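Local coordinates for protein proliferating cell nuclear antigen (Entamoeba histolytica, PDB 3P91) that probably acts as the sliding clamp of DNA replication, a trimeric ring that encircles DNA and raises the processivity of the replicative polymerase delta, at residues K18-V21 against E22-S26; F33-D37 against A38-V42. All coordinates share one frame; numbering follows the deposited sequence.

In the fold
Contact 1 (K18-V21 with E22-S26) lies within helix 14-25, its centre about 7 Å from that of the chain; contact 2 (F33-D37 with A38-V42) is the turn end of the hairpin of strands 30-36 and 39-45, its centre about 15 Å from that of the chain. In contact 1 the buried and polar sides run along the same helix, whereas in contact 2 F33, C35, I40 and V42 are buried, D34, S36 and A41 only partly, and turn residues D37 and A38 exposed. Helical bonds and a salt bridge mark the first, a cross-strand ladder and a turn with a serine side-chain bond the second. L24 CD1 lies 3.7 Å from F33 CZ, so helix and hairpin share one apolar layer.

Contact 1: K18-V21 against E22-S26; sequences KRVV and ESLKS
S23 turns its hydroxyl back onto the preceding helical turn, OG donating to R19 O at 2.7 Å. The group gets there because OG lies beside its own backbone N (chi1 -52°). R19 O thus accepts twice: S23 N reaches the same oxygen at 3.1 Å, and the two donors come from opposite faces of its carbonyl plane. E22 N to K18 O, L24 N to V20 O and K25 N to V21 O keep the i to i+4 pattern, the last bent (N-H...O 138°).

Among the apolar groups, the V20 and L24 side chains run alongside each other on one flank, V20 CG1 against L24 CD1 at 3.9 Å. This is the inner side of helix 14-25, an amphipathic helix of the N-terminal PCNA domain: V20 meets L55 and L24 meets V53 of strand 52-57, while V21 packs on L80 of helix 77-84.

Charge and water occupy another side. E22, its chain bent at chi2 (-41°), divides its carboxylate: OE2 forms a salt bridge with K25 NZ at 3.0 Å, and OE1 takes a bond from a water at 2.8 Å. That water also donates to K18 O, closing a bridge between side chain and backbone.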
# COMPACT_ATOMS: atom_id res chain seq x y z
N LYS A 18 4.98 -21.57 5.31
CA LYS A 18 4.67 -20.39 4.52
C LYS A 18 5.91 -19.53 4.33
O LYS A 18 6.19 -19.06 3.24
CB LYS A 18 3.58 -19.57 5.20
CG LYS A 18 2.26 -20.32 5.36
CD LYS A 18 1.21 -19.51 6.11
CE LYS A 18 0.79 -18.29 5.32
NZ LYS A 18 -0.42 -17.70 5.92
N ARG A 19 6.65 -19.34 5.41
CA ARG A 19 7.89 -18.58 5.37
C ARG A 19 8.96 -19.26 4.54
O ARG A 19 9.69 -18.62 3.79
CB ARG A 19 8.39 -18.35 6.79
CG ARG A 19 7.47 -17.48 7.56
CD ARG A 19 7.80 -17.46 9.03
NE ARG A 19 6.98 -16.45 9.69
CZ ARG A 19 6.86 -16.31 11.01
NH1 ARG A 19 7.52 -17.14 11.82
NH2 ARG A 19 6.08 -15.36 11.51
N VAL A 20 9.05 -20.58 4.66
CA VAL A 20 9.95 -21.37 3.85
C VAL A 20 9.69 -21.11 2.37
O VAL A 20 10.60 -20.77 1.61
CB VAL A 20 9.79 -22.86 4.16
CG1 VAL A 20 10.33 -23.72 3.03
CG2 VAL A 20 10.46 -23.19 5.47
N VAL A 21 8.43 -21.26 1.97
CA VAL A 21 8.04 -21.12 0.57
C VAL A 21 8.23 -19.71 -0.02
O VAL A 21 8.57 -19.58 -1.20
CB VAL A 21 6.60 -21.63 0.36
CG1 VAL A 21 6.11 -21.32 -1.03
CG2 VAL A 21 6.56 -23.12 0.62
N GLU A 22 8.02 -18.67 0.77
CA GLU A 22 8.34 -17.31 0.33
C GLU A 22 9.83 -17.15 0.08
O GLU A 22 10.26 -16.75 -1.00
CB GLU A 22 7.89 -16.29 1.37
CG GLU A 22 6.41 -16.08 1.38
CD GLU A 22 5.86 -16.04 -0.03
OE1 GLU A 22 5.05 -16.93 -0.37
OE2 GLU A 22 6.25 -15.13 -0.79
N SER A 23 10.61 -17.45 1.10
CA SER A 23 12.05 -17.36 1.02
C SER A 23 12.55 -18.13 -0.20
O SER A 23 13.37 -17.64 -0.96
CB SER A 23 12.67 -17.94 2.28
OG SER A 23 12.08 -17.34 3.42
N LEU A 24 12.02 -19.33 -0.38
CA LEU A 24 12.44 -20.18 -1.47
C LEU A 24 12.14 -19.58 -2.81
O LEU A 24 12.96 -19.63 -3.71
CB LEU A 24 11.70 -21.51 -1.39
CG LEU A 24 12.34 -22.65 -0.60
CD1 LEU A 24 11.48 -23.89 -0.73
CD2 LEU A 24 13.74 -22.93 -1.10
N LYS A 25 10.95 -19.02 -2.94
CA LYS A 25 10.43 -18.68 -4.26
C LYS A 25 11.03 -17.40 -4.82
O LYS A 25 10.92 -17.13 -6.01
CB LYS A 25 8.90 -18.66 -4.23
CG LYS A 25 8.25 -17.31 -4.31
CD LYS A 25 6.80 -17.49 -4.74
CE LYS A 25 6.14 -16.17 -5.05
NZ LYS A 25 6.07 -15.34 -3.82
N SER A 26 11.70 -16.65 -3.95
CA SER A 26 12.48 -15.49 -4.35
C SER A 26 13.75 -15.88 -5.12
O SER A 26 14.30 -15.07 -5.86
CB SER A 26 12.87 -14.65 -3.13
OG SER A 26 11.73 -14.10 -2.48
O HOH W 1 3.91 -19.08 0.99

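Contact 2: F33-D37 against A38-V42; sequences FDCSD and AGIAV
F33 packs against both I40 and V42 on the buried side of the hairpin. V42 CG2 sits over the centre of the F33 ring, 3.9 Å from the centroid, a CH-pi contact. At the ring edge, close to its plane, I40 CG2 approaches F33 CD1 to 3.6 Å. One methyl lies over a face and the other at an edge of the ring, which also touches F17 of helix 14-25. C35 adds a looser contact on the I40 side, SG lying 4.3 Å from I40 CG1.

The backbones run antiparallel, the strand axes 4.7 Å apart at 154°. D34 and A41 form a hydrogen-bonded pair, D34 N to A41 O and A41 N to D34 O both measuring 3.0 Å, and C35 faces I40 in the non-hydrogen-bonded pair that follows. S36 and G39 close the ladder. G39 N reaches S36 O from well above the carbonyl plane, 64° out of it, whereas S36 N meets G39 O in plane.

Toward the exposed turn residues D37 and A38, side-chain packing gives way to polar contacts. S36 OG stands between its own backbone N and carbonyl carbon (chi1 75°), from where it accepts a hydrogen bond from A38 N at 3.1 Å. It also hydrogen-bonds a water at 2.7 Å, which donates to G39 O; hydroxyl and water tie the two sides of the turn. With D37 and A38 at its corners, S36-G39 is a type I turn closing a beta hairpin with a two-residue loop, set between strands 71-76 and 52-57 in the sheet of the clamp's N-terminal domain.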
# COMPACT_ATOMS: atom_id res chain seq x y z
N PHE A 33 10.90 -31.28 -3.75
CA PHE A 33 10.93 -31.48 -2.33
C PHE A 33 11.14 -32.94 -2.10
O PHE A 33 10.26 -33.75 -2.39
CB PHE A 33 9.63 -31.03 -1.69
CG PHE A 33 9.49 -29.55 -1.61
CD1 PHE A 33 9.50 -28.92 -0.39
CD2 PHE A 33 9.40 -28.79 -2.76
CE1 PHE A 33 9.39 -27.55 -0.32
CE2 PHE A 33 9.29 -27.42 -2.70
CZ PHE A 33 9.28 -26.80 -1.48
N ASP A 34 12.31 -33.28 -1.60
CA ASP A 34 12.65 -34.66 -1.31
C ASP A 34 12.22 -34.96 0.11
O ASP A 34 12.82 -34.49 1.07
CB ASP A 34 14.15 -34.88 -1.48
CG ASP A 34 14.63 -34.54 -2.88
OD1 ASP A 34 15.49 -33.65 -3.03
OD2 ASP A 34 14.13 -35.16 -3.84
N CYS A 35 11.16 -35.74 0.24
CA CYS A 35 10.69 -36.14 1.55
C CYS A 35 11.24 -37.52 1.90
O CYS A 35 11.56 -38.33 1.03
CB CYS A 35 9.16 -36.14 1.58
SG CYS A 35 8.45 -34.63 0.88
N SER A 36 11.39 -37.78 3.19
CA SER A 36 11.83 -39.07 3.66
C SER A 36 11.55 -39.09 5.14
O SER A 36 11.00 -38.13 5.68
CB SER A 36 13.32 -39.26 3.37
OG SER A 36 14.13 -38.51 4.27
N ASP A 37 11.89 -40.18 5.81
CA ASP A 37 11.63 -40.27 7.24
C ASP A 37 12.56 -39.35 8.03
O ASP A 37 12.46 -39.25 9.25
CB ASP A 37 11.71 -41.73 7.74
CG ASP A 37 13.01 -42.43 7.33
OD1 ASP A 37 12.97 -43.65 7.10
OD2 ASP A 37 14.07 -41.79 7.26
N ALA A 38 13.44 -38.65 7.31
CA ALA A 38 14.37 -37.71 7.93
C ALA A 38 13.93 -36.25 7.76
O ALA A 38 14.52 -35.34 8.35
CB ALA A 38 15.77 -37.90 7.37
N GLY A 39 12.89 -36.03 6.96
CA GLY A 39 12.30 -34.71 6.83
C GLY A 39 12.08 -34.27 5.40
O GLY A 39 11.88 -35.10 4.51
N ILE A 40 12.10 -32.97 5.18
CA ILE A 40 11.91 -32.40 3.86
C ILE A 40 13.16 -31.62 3.48
O ILE A 40 13.67 -30.80 4.25
CB ILE A 40 10.66 -31.51 3.80
CG1 ILE A 40 9.45 -32.28 4.33
CG2 ILE A 40 10.40 -31.02 2.38
CD1 ILE A 40 8.20 -31.47 4.46
N ALA A 41 13.66 -31.88 2.28
CA ALA A 41 14.92 -31.31 1.85
C ALA A 41 14.80 -30.71 0.47
O ALA A 41 14.03 -31.19 -0.36
CB ALA A 41 16.01 -32.37 1.87
N VAL A 42 15.57 -29.66 0.23
CA VAL A 42 15.69 -29.08 -1.09
C VAL A 42 17.13 -28.65 -1.33
O VAL A 42 17.69 -27.85 -0.59
CB VAL A 42 14.74 -27.88 -1.26
CG1 VAL A 42 15.01 -27.16 -2.59
CG2 VAL A 42 13.30 -28.33 -1.17
O HOH W 2 14.38 -35.98 3.42